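Local coordinates for Blr3880 protein (Bradyrhizobium japonicum, PDB 2OOD) that probably catalyses the zinc-dependent hydrolytic deamination of guanine to xanthine and ammonia, at residues A[206-211]-A[256-261]; A[234-237]-A[241-244]. One frame throughout, in Å; residues are numbered along the deposited sequence.

Interaction 1: A[206-211]-A[256-261]; sequences RFAFGA and LGVYEK. With GUN (guanine), chain C.
Val258 puts its CG1 branch against the methyl group of Ala208, with Val258 CG1 4.1 Å from Ala208 CB. The next residue, Tyr259, makes the polar bond of the contact. Its CG lies anti to the carbonyl carbon (chi1 -62°), and the ring reaches from helix 255-260 to the loop at 206-211. There the backbone of Ala208 donates a hydrogen bond to the phenol, with Ala208 N 2.9 Å from Tyr259 OH and an N-H...O angle of 155°. The hydroxyl has its strongest partner elsewhere, in the carbonyl oxygen of His234. Ala208 CB also rests against the phenol end of the ring, 4.1 Å from Tyr259 CZ. Phe207, just before the anchored Ala208, carries the ligand contact. Guanine comes edge first, with GUN C8 above the ring centre of Phe207. The backbone N of Gly210 lies over the opposite face, 3.6 Å above the plane and toward the rim. Replacing Phe207 with an alanine would probably leave the imidazole edge of guanine without its aromatic cover and open a gap beside Gly210. The loop follows strand 199-205 and forms part of the guanine pocket of an amidohydrolase TIM barrel.

Interaction 2: A[234-237]-A[241-244]; sequences HISE and ECSG. With ZN (zinc ion), chain B; GUN (guanine), chain C.
Glu237 and Glu241 turn their carboxylates toward a shared water at the guanine and zinc site of this amidohydrolase TIM barrel. Residues 234-237 come at the end of strand 230-234. Residues 241-244 lie in the following helix, 239-248. His234 and Glu237 approach the ligand from different directions. Guanine meets one face of the histidine ring with its N3/N9 edge, the two planes nearly perpendicular, and GUN N9 lies 3.0 Å above the His234 plane, toward its rim. His234 NE2 binds the metal, 2.2 Å from the zinc ion. The other ring nitrogen, ND1, is hydrogen-bonded to the carbonyl oxygen of Arg206, which fixes the rotation of the imidazole. His79, His81 and Asp326 also bind the zinc, as do guanine N2 and a water. Glu237 has CG anti to its own backbone nitrogen (chi1 165°) and an extended chain beyond it. This carries the carboxylate to the pyrimidine ring, where Glu237 OE1 lies 2.9 Å from GUN N1. Glu241 stands behind Glu237 as a second-shell residue. Its chain is bent at chi2, and its two oxygens do different work. Glu241 OE2 uses its syn lone pair to accept the backbone N-H of Glu237, 2.9 Å from Glu237 N with a bent N-H...O angle of 134°, and it also accepts that of Asn238. OE1 is bonded to Tyr255 OH and to the water. One carboxylate thus holds the turn that presents Glu237 and is linked to its carboxylate only through the water. Farther along the helix, Cys242 SG packs against the backbone of Ser236, 3.6 Å from Ser236 CA. The water donates a hydrogen to each carboxylate, lying 2.9 Å from both Glu237 OE1 and Glu241 OE1.

From the N terminus, the chain leaves strand 199-205 and enters the loop of 206-211. It then runs through helix 213-225 and strand 230-234 to residues 234-237. Interaction 2 closes a short loop here, with three residues between its segments, and joins the end of a barrel strand to helix 239-248. Helix 255-260 follows and returns to 206-211 in interaction 1, closing a loop with 44 residues between its segments. Interaction 2 is therefore nested inside interaction 1. Their centres are about 9 Å apart. They also pack directly, through Phe207 on Glu241 and Leu256 on Ile235. Both contacts touch the same guanine, but only interaction 2 supplies a zinc ligand.

Interaction 1: A[206-211]-A[256-261]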
ATOM      1  N   ARG A 206      27.213   4.434  -4.737  1.00 33.84           N
ATOM      2  CA  ARG A 206      25.891   4.683  -4.182  1.00 35.34           C
ATOM      3  C   ARG A 206      25.046   5.669  -4.981  1.00 37.31           C
ATOM      4  O   ARG A 206      23.976   5.310  -5.477  1.00 36.88           O
ATOM      5  CB  ARG A 206      26.009   5.137  -2.737  1.00 35.34           C
ATOM      6  CG  ARG A 206      24.699   5.116  -2.005  1.00 33.40           C
ATOM      7  CD  ARG A 206      24.930   4.728  -0.582  1.00 33.15           C
ATOM      8  NE  ARG A 206      23.683   4.673   0.167  1.00 34.77           N
ATOM      9  CZ  ARG A 206      23.568   4.142   1.377  1.00 35.73           C
ATOM     10  NH1 ARG A 206      24.626   3.614   1.978  1.00 36.35           N
ATOM     11  NH2 ARG A 206      22.395   4.142   1.986  1.00 36.42           N
ATOM     12  N   PHE A 207      25.509   6.910  -5.097  1.00 37.86           N
ATOM     13  CA  PHE A 207      24.783   7.910  -5.869  1.00 38.21           C
ATOM     14  C   PHE A 207      25.624   9.169  -6.042  1.00 38.78           C
ATOM     15  O   PHE A 207      26.360   9.569  -5.138  1.00 39.09           O
ATOM     16  CB  PHE A 207      23.423   8.212  -5.215  1.00 38.75           C
ATOM     17  CG  PHE A 207      23.513   8.962  -3.921  1.00 38.88           C
ATOM     18  CD1 PHE A 207      24.408   8.573  -2.926  1.00 38.44           C
ATOM     19  CD2 PHE A 207      22.676  10.051  -3.682  1.00 39.72           C
ATOM     20  CE1 PHE A 207      24.475   9.265  -1.709  1.00 38.99           C
ATOM     21  CE2 PHE A 207      22.736  10.751  -2.458  1.00 39.85           C
ATOM     22  CZ  PHE A 207      23.635  10.353  -1.478  1.00 38.98           C
ATOM     23  N   ALA A 208      25.519   9.776  -7.223  1.00 39.22           N
ATOM     24  CA  ALA A 208      26.290  10.964  -7.573  1.00 38.95           C
ATOM     25  C   ALA A 208      26.430  11.950  -6.432  1.00 38.76           C
ATOM     26  O   ALA A 208      27.528  12.431  -6.150  1.00 38.48           O
ATOM     27  CB  ALA A 208      25.677  11.651  -8.791  1.00 38.97           C
ATOM     28  N   PHE A 209      25.324  12.245  -5.765  1.00 39.11           N
ATOM     29  CA  PHE A 209      25.369  13.198  -4.663  1.00 40.20           C
ATOM     30  C   PHE A 209      26.401  12.849  -3.597  1.00 39.00           C
ATOM     31  O   PHE A 209      26.929  13.736  -2.930  1.00 38.95           O
ATOM     32  CB  PHE A 209      23.996  13.313  -4.009  1.00 40.89           C
ATOM     33  CG  PHE A 209      23.928  14.359  -2.936  1.00 43.04           C
ATOM     34  CD1 PHE A 209      24.149  15.699  -3.243  1.00 44.28           C
ATOM     35  CD2 PHE A 209      23.619  14.015  -1.622  1.00 44.45           C
ATOM     36  CE1 PHE A 209      24.061  16.688  -2.253  1.00 45.62           C
ATOM     37  CE2 PHE A 209      23.529  14.999  -0.619  1.00 45.91           C
ATOM     38  CZ  PHE A 209      23.749  16.337  -0.939  1.00 45.88           C
ATOM     39  N   GLY A 210      26.675  11.558  -3.432  1.00 38.15           N
ATOM     40  CA  GLY A 210      27.643  11.134  -2.437  1.00 37.92           C
ATOM     41  C   GLY A 210      28.886  10.518  -3.054  1.00 39.11           C
ATOM     42  O   GLY A 210      29.560   9.706  -2.415  1.00 38.09           O
ATOM     43  N   ALA A 211      29.204  10.912  -4.287  1.00 38.27           N
ATOM     44  CA  ALA A 211      30.366  10.378  -4.987  1.00 38.42           C
ATOM     45  C   ALA A 211      31.248  11.440  -5.640  1.00 40.40           C
ATOM     46  O   ALA A 211      30.862  12.056  -6.642  1.00 41.45           O
ATOM     47  CB  ALA A 211      29.913   9.383  -6.034  1.00 36.79           C
ATOM     48  N   LEU A 256      21.908  12.013 -15.298  1.00 38.77           N
ATOM     49  CA  LEU A 256      22.439  10.914 -16.098  1.00 38.23           C
ATOM     50  C   LEU A 256      23.789  11.310 -16.697  1.00 39.29           C
ATOM     51  O   LEU A 256      24.653  10.465 -16.914  1.00 39.62           O
ATOM     52  CB  LEU A 256      21.460  10.555 -17.221  1.00 37.54           C
ATOM     53  CG  LEU A 256      21.844   9.420 -18.175  1.00 36.49           C
ATOM     54  CD1 LEU A 256      21.991   8.126 -17.414  1.00 36.09           C
ATOM     55  CD2 LEU A 256      20.782   9.265 -19.235  1.00 35.50           C
ATOM     56  N   GLY A 257      23.965  12.601 -16.957  1.00 40.40           N
ATOM     57  CA  GLY A 257      25.205  13.085 -17.539  1.00 40.35           C
ATOM     58  C   GLY A 257      26.415  12.832 -16.665  1.00 41.46           C
ATOM     59  O   GLY A 257      27.522  12.621 -17.170  1.00 42.44           O
ATOM     60  N   VAL A 258      26.214  12.856 -15.350  1.00 40.97           N
ATOM     61  CA  VAL A 258      27.302  12.619 -14.417  1.00 39.60           C
ATOM     62  C   VAL A 258      27.883  11.223 -14.611  1.00 40.61           C
ATOM     63  O   VAL A 258      29.101  11.052 -14.633  1.00 41.53           O
ATOM     64  CB  VAL A 258      26.823  12.747 -12.964  1.00 40.14           C
ATOM     65  CG1 VAL A 258      27.989  12.495 -12.009  1.00 38.85           C
ATOM     66  CG2 VAL A 258      26.223  14.125 -12.738  1.00 39.66           C
ATOM     67  N   TYR A 259      27.011  10.226 -14.755  1.00 40.64           N
ATOM     68  CA  TYR A 259      27.450   8.846 -14.940  1.00 40.22           C
ATOM     69  C   TYR A 259      28.014   8.575 -16.326  1.00 40.97           C
ATOM     70  O   TYR A 259      28.852   7.691 -16.478  1.00 41.71           O
ATOM     71  CB  TYR A 259      26.305   7.867 -14.668  1.00 38.56           C
ATOM     72  CG  TYR A 259      25.784   7.930 -13.256  1.00 36.08           C
ATOM     73  CD1 TYR A 259      26.634   7.774 -12.174  1.00 35.05           C
ATOM     74  CD2 TYR A 259      24.445   8.175 -13.002  1.00 35.04           C
ATOM     75  CE1 TYR A 259      26.164   7.869 -10.873  1.00 33.89           C
ATOM     76  CE2 TYR A 259      23.964   8.269 -11.708  1.00 33.40           C
ATOM     77  CZ  TYR A 259      24.827   8.119 -10.648  1.00 33.91           C
ATOM     78  OH  TYR A 259      24.353   8.239  -9.357  1.00 34.73           O
ATOM     79  N   GLU A 260      27.545   9.305 -17.336  1.00 40.46           N
ATOM     80  CA  GLU A 260      28.049   9.110 -18.694  1.00 40.15           C
ATOM     81  C   GLU A 260      29.470   9.660 -18.799  1.00 38.76           C
ATOM     82  O   GLU A 260      30.295   9.153 -19.560  1.00 38.43           O
ATOM     83  CB  GLU A 260      27.155   9.820 -19.708  1.00 40.73           C
ATOM     84  CG  GLU A 260      25.796   9.192 -19.899  1.00 42.33           C
ATOM     85  CD  GLU A 260      24.849  10.103 -20.657  1.00 43.57           C
ATOM     86  OE1 GLU A 260      24.594  11.232 -20.172  1.00 43.86           O
ATOM     87  OE2 GLU A 260      24.358   9.691 -21.732  1.00 43.59           O
ATOM     88  N   LYS A 261      29.748  10.704 -18.029  1.00 38.00           N
ATOM     89  CA  LYS A 261      31.067  11.318 -18.025  1.00 38.46           C
ATOM     90  C   LYS A 261      32.109  10.266 -17.681  1.00 39.33           C
ATOM     91  O   LYS A 261      33.284  10.419 -18.003  1.00 39.64           O
ATOM     92  CB  LYS A 261      31.119  12.460 -16.995  1.00 38.97           C
ATOM     93  CG  LYS A 261      32.513  13.055 -16.762  1.00 39.43           C
ATOM     94  CD  LYS A 261      32.521  14.071 -15.612  1.00 40.19           C
ATOM     95  CE  LYS A 261      33.929  14.609 -15.349  1.00 41.30           C
ATOM     96  NZ  LYS A 261      34.074  15.390 -14.070  1.00 41.79           N
TER
HETATM   97  N9  GUN C 600      20.880   6.736  -2.642  1.00 63.26           N
HETATM   98  C8  GUN C 600      21.136   7.906  -2.008  1.00 63.96           C
HETATM   99  N7  GUN C 600      20.085   8.317  -1.358  1.00 64.25           N
HETATM  100  C5  GUN C 600      19.078   7.431  -1.521  1.00 63.49           C
HETATM  101  C6  GUN C 600      17.723   7.347  -1.061  1.00 62.71           C
HETATM  102  O6  GUN C 600      17.234   8.213  -0.325  1.00 62.78           O
HETATM  103  N1  GUN C 600      16.970   6.243  -1.454  1.00 60.92           N
HETATM  104  C2  GUN C 600      17.511   5.262  -2.271  1.00 59.16           C
HETATM  105  N2  GUN C 600      16.744   4.168  -2.639  1.00 54.36           N
HETATM  106  N3  GUN C 600      18.758   5.334  -2.702  1.00 60.63           N
HETATM  107  C4  GUN C 600      19.567   6.390  -2.362  1.00 63.12           C

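Interaction 2: A[234-237]-A[241-244]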
ATOM      1  N   HIS A 234      21.910   5.028  -8.054  1.00 36.40           N
ATOM      2  CA  HIS A 234      20.652   5.769  -7.948  1.00 36.43           C
ATOM      3  C   HIS A 234      20.700   6.972  -8.869  1.00 36.59           C
ATOM      4  O   HIS A 234      21.765   7.543  -9.100  1.00 36.14           O
ATOM      5  CB  HIS A 234      20.417   6.240  -6.522  1.00 36.34           C
ATOM      6  CG  HIS A 234      20.344   5.126  -5.534  1.00 37.38           C
ATOM      7  ND1 HIS A 234      21.432   4.712  -4.802  1.00 38.76           N
ATOM      8  CD2 HIS A 234      19.317   4.326  -5.170  1.00 37.76           C
ATOM      9  CE1 HIS A 234      21.078   3.707  -4.022  1.00 37.52           C
ATOM     10  NE2 HIS A 234      19.798   3.453  -4.225  1.00 37.66           N
ATOM     11  N   ILE A 235      19.545   7.373  -9.384  1.00 37.02           N
ATOM     12  CA  ILE A 235      19.506   8.502 -10.301  1.00 36.61           C
ATOM     13  C   ILE A 235      18.178   9.258 -10.256  1.00 36.94           C
ATOM     14  O   ILE A 235      17.113   8.655 -10.320  1.00 37.41           O
ATOM     15  CB  ILE A 235      19.781   7.997 -11.755  1.00 35.37           C
ATOM     16  CG1 ILE A 235      19.910   9.161 -12.728  1.00 35.40           C
ATOM     17  CG2 ILE A 235      18.662   7.083 -12.213  1.00 34.18           C
ATOM     18  CD1 ILE A 235      20.273   8.719 -14.131  1.00 34.84           C
ATOM     19  N   SER A 236      18.252  10.577 -10.107  1.00 37.36           N
ATOM     20  CA  SER A 236      17.066  11.436 -10.107  1.00 38.38           C
ATOM     21  C   SER A 236      15.897  11.019  -9.215  1.00 39.36           C
ATOM     22  O   SER A 236      14.752  11.001  -9.672  1.00 39.04           O
ATOM     23  CB  SER A 236      16.550  11.553 -11.537  1.00 37.32           C
ATOM     24  OG  SER A 236      17.614  11.848 -12.417  1.00 38.02           O
ATOM     25  N   GLU A 237      16.152  10.725  -7.947  1.00 39.93           N
ATOM     26  CA  GLU A 237      15.070  10.291  -7.072  1.00 42.28           C
ATOM     27  C   GLU A 237      14.328  11.388  -6.313  1.00 42.91           C
ATOM     28  O   GLU A 237      13.119  11.285  -6.098  1.00 42.90           O
ATOM     29  CB  GLU A 237      15.596   9.254  -6.072  1.00 42.90           C
ATOM     30  CG  GLU A 237      14.663   8.989  -4.889  1.00 43.98           C
ATOM     31  CD  GLU A 237      15.254   8.017  -3.873  1.00 44.90           C
ATOM     32  OE1 GLU A 237      16.493   8.021  -3.685  1.00 45.90           O
ATOM     33  OE2 GLU A 237      14.481   7.256  -3.253  1.00 45.65           O
ATOM     34  N   GLU A 241      17.797  16.327  -3.991  1.00 43.09           N
ATOM     35  CA  GLU A 241      18.929  15.485  -4.359  1.00 42.41           C
ATOM     36  C   GLU A 241      19.426  15.874  -5.753  1.00 41.85           C
ATOM     37  O   GLU A 241      20.624  15.945  -5.995  1.00 42.27           O
ATOM     38  CB  GLU A 241      18.512  14.004  -4.353  1.00 41.23           C
ATOM     39  CG  GLU A 241      19.632  13.025  -4.706  1.00 41.04           C
ATOM     40  CD  GLU A 241      19.163  11.864  -5.584  1.00 41.19           C
ATOM     41  OE1 GLU A 241      19.987  10.966  -5.880  1.00 40.79           O
ATOM     42  OE2 GLU A 241      17.976  11.853  -5.987  1.00 40.78           O
ATOM     43  N   CYS A 242      18.498  16.123  -6.669  1.00 42.84           N
ATOM     44  CA  CYS A 242      18.862  16.498  -8.035  1.00 44.58           C
ATOM     45  C   CYS A 242      19.606  17.823  -8.083  1.00 45.46           C
ATOM     46  O   CYS A 242      20.573  17.973  -8.838  1.00 45.79           O
ATOM     47  CB  CYS A 242      17.614  16.578  -8.918  1.00 44.12           C
ATOM     48  SG  CYS A 242      16.995  14.963  -9.418  1.00 44.30           S
ATOM     49  N   SER A 243      19.144  18.785  -7.284  1.00 45.88           N
ATOM     50  CA  SER A 243      19.775  20.100  -7.213  1.00 45.43           C
ATOM     51  C   SER A 243      21.210  19.951  -6.693  1.00 45.93           C
ATOM     52  O   SER A 243      22.163  20.438  -7.322  1.00 45.88           O
ATOM     53  CB  SER A 243      18.977  21.026  -6.285  1.00 45.58           C
ATOM     54  OG  SER A 243      17.680  21.285  -6.807  1.00 45.09           O
ATOM     55  N   GLY A 244      21.356  19.267  -5.555  1.00 44.25           N
ATOM     56  CA  GLY A 244      22.670  19.056  -4.965  1.00 43.29           C
ATOM     57  C   GLY A 244      23.669  18.413  -5.917  1.00 43.05           C
ATOM     58  O   GLY A 244      24.826  18.835  -5.994  1.00 42.39           O
TER
HETATM   59 ZN    ZN B 500      18.045   2.650  -3.077  1.00 33.03          ZN
HETATM   60  N9  GUN C 600      20.880   6.736  -2.642  1.00 63.26           N
HETATM   61  C8  GUN C 600      21.136   7.906  -2.008  1.00 63.96           C
HETATM   62  N7  GUN C 600      20.085   8.317  -1.358  1.00 64.25           N
HETATM   63  C5  GUN C 600      19.078   7.431  -1.521  1.00 63.49           C
HETATM   64  C6  GUN C 600      17.723   7.347  -1.061  1.00 62.71           C
HETATM   65  O6  GUN C 600      17.234   8.213  -0.325  1.00 62.78           O
HETATM   66  N1  GUN C 600      16.970   6.243  -1.454  1.00 60.92           N
HETATM   67  C2  GUN C 600      17.511   5.262  -2.271  1.00 59.16           C
HETATM   68  N2  GUN C 600      16.744   4.168  -2.639  1.00 54.36           N
HETATM   69  N3  GUN C 600      18.758   5.334  -2.702  1.00 60.63           N
HETATM   70  C4  GUN C 600      19.567   6.390  -2.362  1.00 63.12           C
HETATM   71  O   HOH W   1      19.151   8.445  -4.623  1.00 46.15           O
HETATM   72  O   HOH W   2      16.595   2.727  -0.977  1.00 45.49           O